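Local coordinates for protein putative methylase (Clostridium difficile, PDB 3LDU) that probably methylates guanines of ribosomal RNA, with a Rossmann-like methyltransferase domain that holds a bound GTP, at residues V200-G205 / I305-P310; S320-Y325 / T344-F349. All blocks are in the same frame, centred on the assembly; numbering follows the deposited sequence.

Contact 1 (V200-G205 / I305-P310); sequences VDPMCG and IITNPP. With GTP (guanosine-5'-triphosphate), chain B.
Asp201 extends CG opposite its backbone N (chi1 178°), and Thr307 swings OG1 the same way on its own strand (chi1 -168°), which brings hydroxyl and carboxylate together at about a right angle. The hydroxyl donates to Asp201 OD1 from Thr307 OG1 over 2.7 Å, coming from above the carboxylate plane. From the opposite face Met203 N reaches Asp201 OD1 at 3.1 Å, closing an Asx turn, so one oxygen is gripped on both sides. Asp201 OD2 accepts a hydrogen bond from a water that also donates to Met203 O and accepts from Asn308 N, tying the two loops together. Selenomethionine Met203 reaches across with SE 3.8 Å from Pro309 CB, and the bend at its end turns CE to Thr307 OG1, 3.5 Å away. Upstream, Ile306 N bonds to Val200 O at 3.3 Å in parallel pairing. The sequences recall the DPxCG and NPPY motifs of AdoMet-dependent methyltransferases; here both loops line the GTP pocket, with Pro202 O 2.6 Å from GTP N2. Strands 199-201 and 304-307 are neighbours in the middle of the sheet, flanked by 260-264 and 339-344. Helix 315-333 sets Phe332 against Pro202 and Ile305, while helix 208-217 brings Ile209 to Asp201 and Ile306.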
loop_
_atom_site.group_PDB
_atom_site.type_symbol
_atom_site.label_atom_id
_atom_site.label_comp_id
_atom_site.label_asym_id
_atom_site.label_seq_id
_atom_site.Cartn_x
_atom_site.Cartn_y
_atom_site.Cartn_z
ATOM N N VAL A 200 8.638 14.120 -13.883
ATOM C CA VAL A 200 9.766 14.538 -13.059
ATOM C C VAL A 200 9.354 14.615 -11.595
ATOM O O VAL A 200 8.300 15.142 -11.285
ATOM C CB VAL A 200 10.267 15.946 -13.467
ATOM C CG1 VAL A 200 11.524 16.306 -12.678
ATOM C CG2 VAL A 200 10.521 15.993 -14.961
ATOM N N ASP A 201 10.191 14.095 -10.702
ATOM C CA ASP A 201 10.058 14.366 -9.270
ATOM C C ASP A 201 11.323 15.119 -8.873
ATOM O O ASP A 201 12.376 14.502 -8.679
ATOM C CB ASP A 201 9.957 13.059 -8.463
ATOM C CG ASP A 201 9.854 13.310 -6.964
ATOM O OD1 ASP A 201 10.034 14.475 -6.552
ATOM O OD2 ASP A 201 9.607 12.349 -6.193
ATOM N N PRO A 202 11.229 16.453 -8.744
ATOM C CA PRO A 202 12.420 17.295 -8.552
ATOM C C PRO A 202 12.914 17.385 -7.102
ATOM O O PRO A 202 13.861 18.130 -6.831
ATOM C CB PRO A 202 11.952 18.667 -9.059
ATOM C CG PRO A 202 10.507 18.714 -8.698
ATOM C CD PRO A 202 9.997 17.251 -8.842
HETATM N N MSE A 203 12.282 16.644 -6.191
HETATM C CA MSE A 203 12.751 16.516 -4.809
HETATM C C MSE A 203 12.554 15.050 -4.421
HETATM O O MSE A 203 11.809 14.720 -3.494
HETATM C CB MSE A 203 11.964 17.436 -3.881
HETATM C CG MSE A 203 12.173 18.926 -4.194
HETATM SE SE MSE A 203 10.847 20.058 -3.308
HETATM C CE MSE A 203 9.402 19.770 -4.584
ATOM N N CYS A 204 13.256 14.187 -5.146
ATOM C CA CYS A 204 12.882 12.780 -5.226
ATOM C C CYS A 204 13.311 11.925 -4.044
ATOM O O CYS A 204 12.820 10.803 -3.893
ATOM C CB CYS A 204 13.418 12.180 -6.520
ATOM S SG CYS A 204 15.213 12.100 -6.577
ATOM N N GLY A 205 14.228 12.431 -3.224
ATOM C CA GLY A 205 14.749 11.665 -2.105
ATOM C C GLY A 205 15.275 10.313 -2.565
ATOM O O GLY A 205 15.999 10.237 -3.549
ATOM N N ILE A 305 4.716 16.680 -12.957
ATOM C CA ILE A 305 5.536 16.650 -11.748
ATOM C C ILE A 305 4.713 15.995 -10.642
ATOM O O ILE A 305 3.548 16.361 -10.432
ATOM C CB ILE A 305 5.963 18.055 -11.303
ATOM C CG1 ILE A 305 7.082 18.570 -12.211
ATOM C CG2 ILE A 305 6.442 18.027 -9.848
ATOM C CD1 ILE A 305 7.209 20.114 -12.244
ATOM N N ILE A 306 5.286 14.990 -9.978
ATOM C CA ILE A 306 4.648 14.398 -8.802
ATOM C C ILE A 306 5.724 14.358 -7.752
ATOM O O ILE A 306 6.806 13.800 -7.993
ATOM C CB ILE A 306 4.143 12.965 -9.076
ATOM C CG1 ILE A 306 3.142 12.962 -10.237
ATOM C CG2 ILE A 306 3.469 12.387 -7.827
ATOM C CD1 ILE A 306 2.744 11.549 -10.681
ATOM N N THR A 307 5.471 14.967 -6.600
ATOM C CA THR A 307 6.555 15.135 -5.641
ATOM C C THR A 307 6.096 15.269 -4.190
ATOM O O THR A 307 4.952 15.643 -3.913
ATOM C CB THR A 307 7.423 16.379 -6.020
ATOM O OG1 THR A 307 8.632 16.374 -5.262
ATOM C CG2 THR A 307 6.646 17.679 -5.779
ATOM N N ASN A 308 7.029 14.977 -3.281
ATOM C CA ASN A 308 6.797 14.953 -1.842
ATOM C C ASN A 308 7.836 15.881 -1.188
ATOM O O ASN A 308 8.926 15.444 -0.807
ATOM C CB ASN A 308 6.929 13.474 -1.391
ATOM C CG ASN A 308 6.892 13.276 0.109
ATOM O OD1 ASN A 308 7.692 12.505 0.663
ATOM N ND2 ASN A 308 5.946 13.901 0.768
ATOM N N PRO A 309 7.538 17.196 -1.129
ATOM C CA PRO A 309 8.523 18.159 -0.602
ATOM C C PRO A 309 8.651 18.048 0.916
ATOM O O PRO A 309 7.826 17.386 1.541
ATOM C CB PRO A 309 7.902 19.522 -0.958
ATOM C CG PRO A 309 6.412 19.242 -1.007
ATOM C CD PRO A 309 6.317 17.862 -1.623
ATOM N N PRO A 310 9.656 18.710 1.504
ATOM C CA PRO A 310 9.705 18.826 2.968
ATOM C C PRO A 310 8.388 19.427 3.479
ATOM O O PRO A 310 7.808 20.255 2.782
ATOM C CB PRO A 310 10.851 19.811 3.207
ATOM C CG PRO A 310 11.644 19.829 1.934
ATOM C CD PRO A 310 10.689 19.517 0.832
HETATM P PG GTP B . 10.884 9.560 -0.981
HETATM O O1G GTP B . 10.776 9.792 -2.473
HETATM O O2G GTP B . 9.904 8.486 -0.594
HETATM O O3G GTP B . 12.263 9.071 -0.603
HETATM O O3B GTP B . 10.542 10.952 -0.226
HETATM P PB GTP B . 11.719 11.789 0.499
HETATM O O1B GTP B . 11.671 11.468 1.973
HETATM O O2B GTP B . 13.071 11.414 -0.047
HETATM O O3A GTP B . 11.459 13.373 0.317
HETATM P PA GTP B . 11.648 14.277 1.649
HETATM O O1A GTP B . 12.936 13.862 2.327
HETATM O O2A GTP B . 10.484 14.091 2.594
HETATM O "O5'" GTP B . 11.814 15.809 1.200
HETATM C "C5'" GTP B . 11.904 16.041 -0.170
HETATM C "C4'" GTP B . 13.375 15.987 -0.563
HETATM O "O4'" GTP B . 13.643 17.222 -1.166
HETATM C "C3'" GTP B . 14.400 15.844 0.564
HETATM O "O3'" GTP B . 15.160 14.683 0.307
HETATM C "C2'" GTP B . 15.307 17.068 0.473
HETATM O "O2'" GTP B . 16.683 16.741 0.456
HETATM C "C1'" GTP B . 14.968 17.603 -0.896
HETATM N N9 GTP B . 15.022 19.061 -1.057
HETATM C C8 GTP B . 14.850 20.081 -0.160
HETATM N N7 GTP B . 14.985 21.249 -0.844
HETATM C C5 GTP B . 15.246 20.971 -2.147
HETATM C C6 GTP B . 15.468 21.768 -3.265
HETATM O O6 GTP B . 15.457 23.006 -3.187
HETATM N N1 GTP B . 15.702 21.145 -4.473
HETATM C C2 GTP B . 15.716 19.765 -4.578
HETATM N N2 GTP B . 15.930 19.218 -5.763
HETATM N N3 GTP B . 15.504 18.958 -3.464
HETATM C C4 GTP B . 15.268 19.585 -2.283
HETATM O O HOH W 1 9.325 13.281 -3.650
#

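Contact 2 (S320-Y325 / T344-F349)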
loop_
_atom_site.group_PDB
_atom_site.type_symbol
_atom_site.label_atom_id
_atom_site.label_comp_id
_atom_site.label_asym_id
_atom_site.label_seq_id
_atom_site.Cartn_x
_atom_site.Cartn_y
_atom_site.Cartn_z
ATOM N N SER A 320 11.965 28.317 6.133
ATOM C CA SER A 320 12.657 27.921 4.909
ATOM C C SER A 320 11.710 27.138 4.005
ATOM O O SER A 320 11.744 27.284 2.784
ATOM C CB SER A 320 13.918 27.107 5.206
ATOM O OG SER A 320 13.593 25.866 5.793
ATOM N N VAL A 321 10.853 26.317 4.604
ATOM C CA VAL A 321 9.890 25.545 3.826
ATOM C C VAL A 321 8.840 26.425 3.126
ATOM O O VAL A 321 8.470 26.167 1.977
ATOM C CB VAL A 321 9.228 24.446 4.673
ATOM C CG1 VAL A 321 8.194 23.686 3.851
ATOM C CG2 VAL A 321 10.297 23.485 5.188
ATOM N N LYS A 322 8.371 27.466 3.812
ATOM C CA LYS A 322 7.477 28.440 3.190
ATOM C C LYS A 322 8.087 29.088 1.943
ATOM O O LYS A 322 7.414 29.235 0.917
ATOM C CB LYS A 322 7.053 29.515 4.195
ATOM C CG LYS A 322 6.014 29.053 5.195
ATOM C CD LYS A 322 5.270 30.240 5.800
ATOM C CE LYS A 322 5.899 30.709 7.100
ATOM N NZ LYS A 322 5.299 32.002 7.566
ATOM N N GLN A 323 9.355 29.488 2.034
ATOM C CA GLN A 323 10.041 30.066 0.886
ATOM C C GLN A 323 10.196 29.052 -0.247
ATOM O O GLN A 323 10.065 29.395 -1.421
ATOM C CB GLN A 323 11.401 30.641 1.282
ATOM C CG GLN A 323 12.139 31.318 0.124
ATOM C CD GLN A 323 11.457 32.597 -0.370
ATOM O OE1 GLN A 323 10.787 33.299 0.393
ATOM N NE2 GLN A 323 11.639 32.907 -1.650
ATOM N N LEU A 324 10.469 27.800 0.108
ATOM C CA LEU A 324 10.585 26.750 -0.890
ATOM C C LEU A 324 9.288 26.649 -1.692
ATOM O O LEU A 324 9.302 26.612 -2.921
ATOM C CB LEU A 324 10.892 25.412 -0.215
ATOM C CG LEU A 324 10.825 24.204 -1.149
ATOM C CD1 LEU A 324 11.903 24.310 -2.214
ATOM C CD2 LEU A 324 10.982 22.913 -0.352
ATOM N N TYR A 325 8.160 26.624 -0.987
ATOM C CA TYR A 325 6.860 26.529 -1.642
ATOM C C TYR A 325 6.651 27.685 -2.635
ATOM O O TYR A 325 6.181 27.471 -3.749
ATOM C CB TYR A 325 5.738 26.490 -0.602
ATOM C CG TYR A 325 5.700 25.218 0.245
ATOM C CD1 TYR A 325 6.356 24.061 -0.160
ATOM C CD2 TYR A 325 5.017 25.191 1.453
ATOM C CE1 TYR A 325 6.322 22.900 0.615
ATOM C CE2 TYR A 325 4.979 24.045 2.234
ATOM C CZ TYR A 325 5.626 22.907 1.816
ATOM O OH TYR A 325 5.566 21.782 2.612
ATOM N N THR A 344 1.847 17.307 0.942
ATOM C CA THR A 344 2.461 17.919 2.110
ATOM C C THR A 344 1.463 18.040 3.241
ATOM O O THR A 344 0.258 18.134 3.001
ATOM C CB THR A 344 3.069 19.315 1.807
ATOM O OG1 THR A 344 3.614 19.851 3.018
ATOM C CG2 THR A 344 2.012 20.270 1.269
ATOM N N SER A 345 1.967 18.055 4.470
ATOM C CA SER A 345 1.109 18.235 5.636
ATOM C C SER A 345 0.973 19.707 6.000
ATOM O O SER A 345 0.237 20.059 6.929
ATOM C CB SER A 345 1.658 17.462 6.834
ATOM O OG SER A 345 2.906 17.991 7.249
ATOM N N TYR A 346 1.679 20.566 5.270
ATOM C CA TYR A 346 1.584 22.007 5.498
ATOM C C TYR A 346 0.198 22.505 5.068
ATOM O O TYR A 346 -0.116 22.555 3.880
ATOM C CB TYR A 346 2.705 22.749 4.761
ATOM C CG TYR A 346 2.814 24.206 5.169
ATOM C CD1 TYR A 346 3.527 24.575 6.302
ATOM C CD2 TYR A 346 2.193 25.200 4.432
ATOM C CE1 TYR A 346 3.620 25.898 6.690
ATOM C CE2 TYR A 346 2.283 26.528 4.808
ATOM C CZ TYR A 346 2.996 26.869 5.942
ATOM O OH TYR A 346 3.101 28.185 6.336
ATOM N N GLU A 347 -0.630 22.857 6.045
ATOM C CA GLU A 347 -2.033 23.195 5.784
ATOM C C GLU A 347 -2.223 24.322 4.767
ATOM O O GLU A 347 -3.031 24.210 3.844
ATOM C CB GLU A 347 -2.753 23.546 7.090
ATOM C CG GLU A 347 -3.127 22.341 7.940
ATOM C CD GLU A 347 -4.368 21.625 7.434
ATOM O OE1 GLU A 347 -5.453 22.245 7.442
ATOM O OE2 GLU A 347 -4.261 20.443 7.042
ATOM N N ASP A 348 -1.465 25.399 4.939
ATOM C CA ASP A 348 -1.624 26.589 4.112
ATOM C C ASP A 348 -0.718 26.570 2.878
ATOM O O ASP A 348 -0.207 27.614 2.453
ATOM C CB ASP A 348 -1.329 27.832 4.944
ATOM C CG ASP A 348 -2.027 29.065 4.417
ATOM O OD1 ASP A 348 -3.139 28.924 3.860
ATOM O OD2 ASP A 348 -1.468 30.171 4.563
ATOM N N PHE A 349 -0.535 25.382 2.307
ATOM C CA PHE A 349 0.341 25.200 1.157
ATOM C C PHE A 349 -0.049 26.075 -0.032
ATOM O O PHE A 349 0.792 26.760 -0.598
ATOM C CB PHE A 349 0.386 23.724 0.722
ATOM C CG PHE A 349 1.069 23.521 -0.594
ATOM C CD1 PHE A 349 2.457 23.500 -0.678
ATOM C CD2 PHE A 349 0.330 23.403 -1.756
ATOM C CE1 PHE A 349 3.091 23.333 -1.898
ATOM C CE2 PHE A 349 0.959 23.246 -2.978
ATOM C CZ PHE A 349 2.339 23.209 -3.049
#
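Tyr325 plays both parts of an edge-to-face pair at once, offering its edge to Tyr346 and receiving the edge of Phe349 on its face. Phe349 CD1 stands over the centre of the Tyr325 ring, with centroids 4.9 Å apart and planes at 75°. Against Tyr346 the pairing is offset: the planes make 63°, and Tyr325 CE2 lies 3.6 Å from Tyr346 CB, near the plane of the Tyr325 ring. Tyr346 turns its ring toward the helix because CG lies opposite the backbone N (chi1 -169°), and there the aliphatic part of Lys322 runs obliquely past its hydroxyl end. At the far end of Tyr325, Thr344 OG1 donates to Tyr325 OH over 2.8 Å, the two side chains arriving from opposite directions. Thr344 OG1 in turn accepts from Tyr346 N at 3.1 Å in an ST turn, so the turn that presents Tyr346 also positions the threonine hydroxyl. Tyr325 OH is also hydrogen-bonded to Pro310 O, which belongs to the loop lining the GTP pocket. A buried phenol is thus held at its oxygen by two partners and around its ring by two aromatics, which would fix its rotation, and the chain of donors and acceptors probably polarises each hydroxyl in turn.

Overall arrangement
After the N-terminal seven-stranded sheet the chain builds a second mixed sheet, in which contact 1 pairs strands 199-201 and 304-307. This contact closes a long loop of 99 residues, which includes helix 208-217 and strands 260-264 and 286-290. The chain then runs directly through helix 315-333, and contact 2 closes a second loop of only 18 residues between that helix and the end of strand 339-344. The loops follow in series, neither nesting nor crossing. Strand 304-307, helix 315-333 and strand 339-344 form a beta-alpha-beta crossover that joins the two contacts. The centres of the two contacts lie about 14 Å apart, and Pro310 CD packs on Leu324 CD2 at 3.6 Å, bringing the helix against the pocket loop.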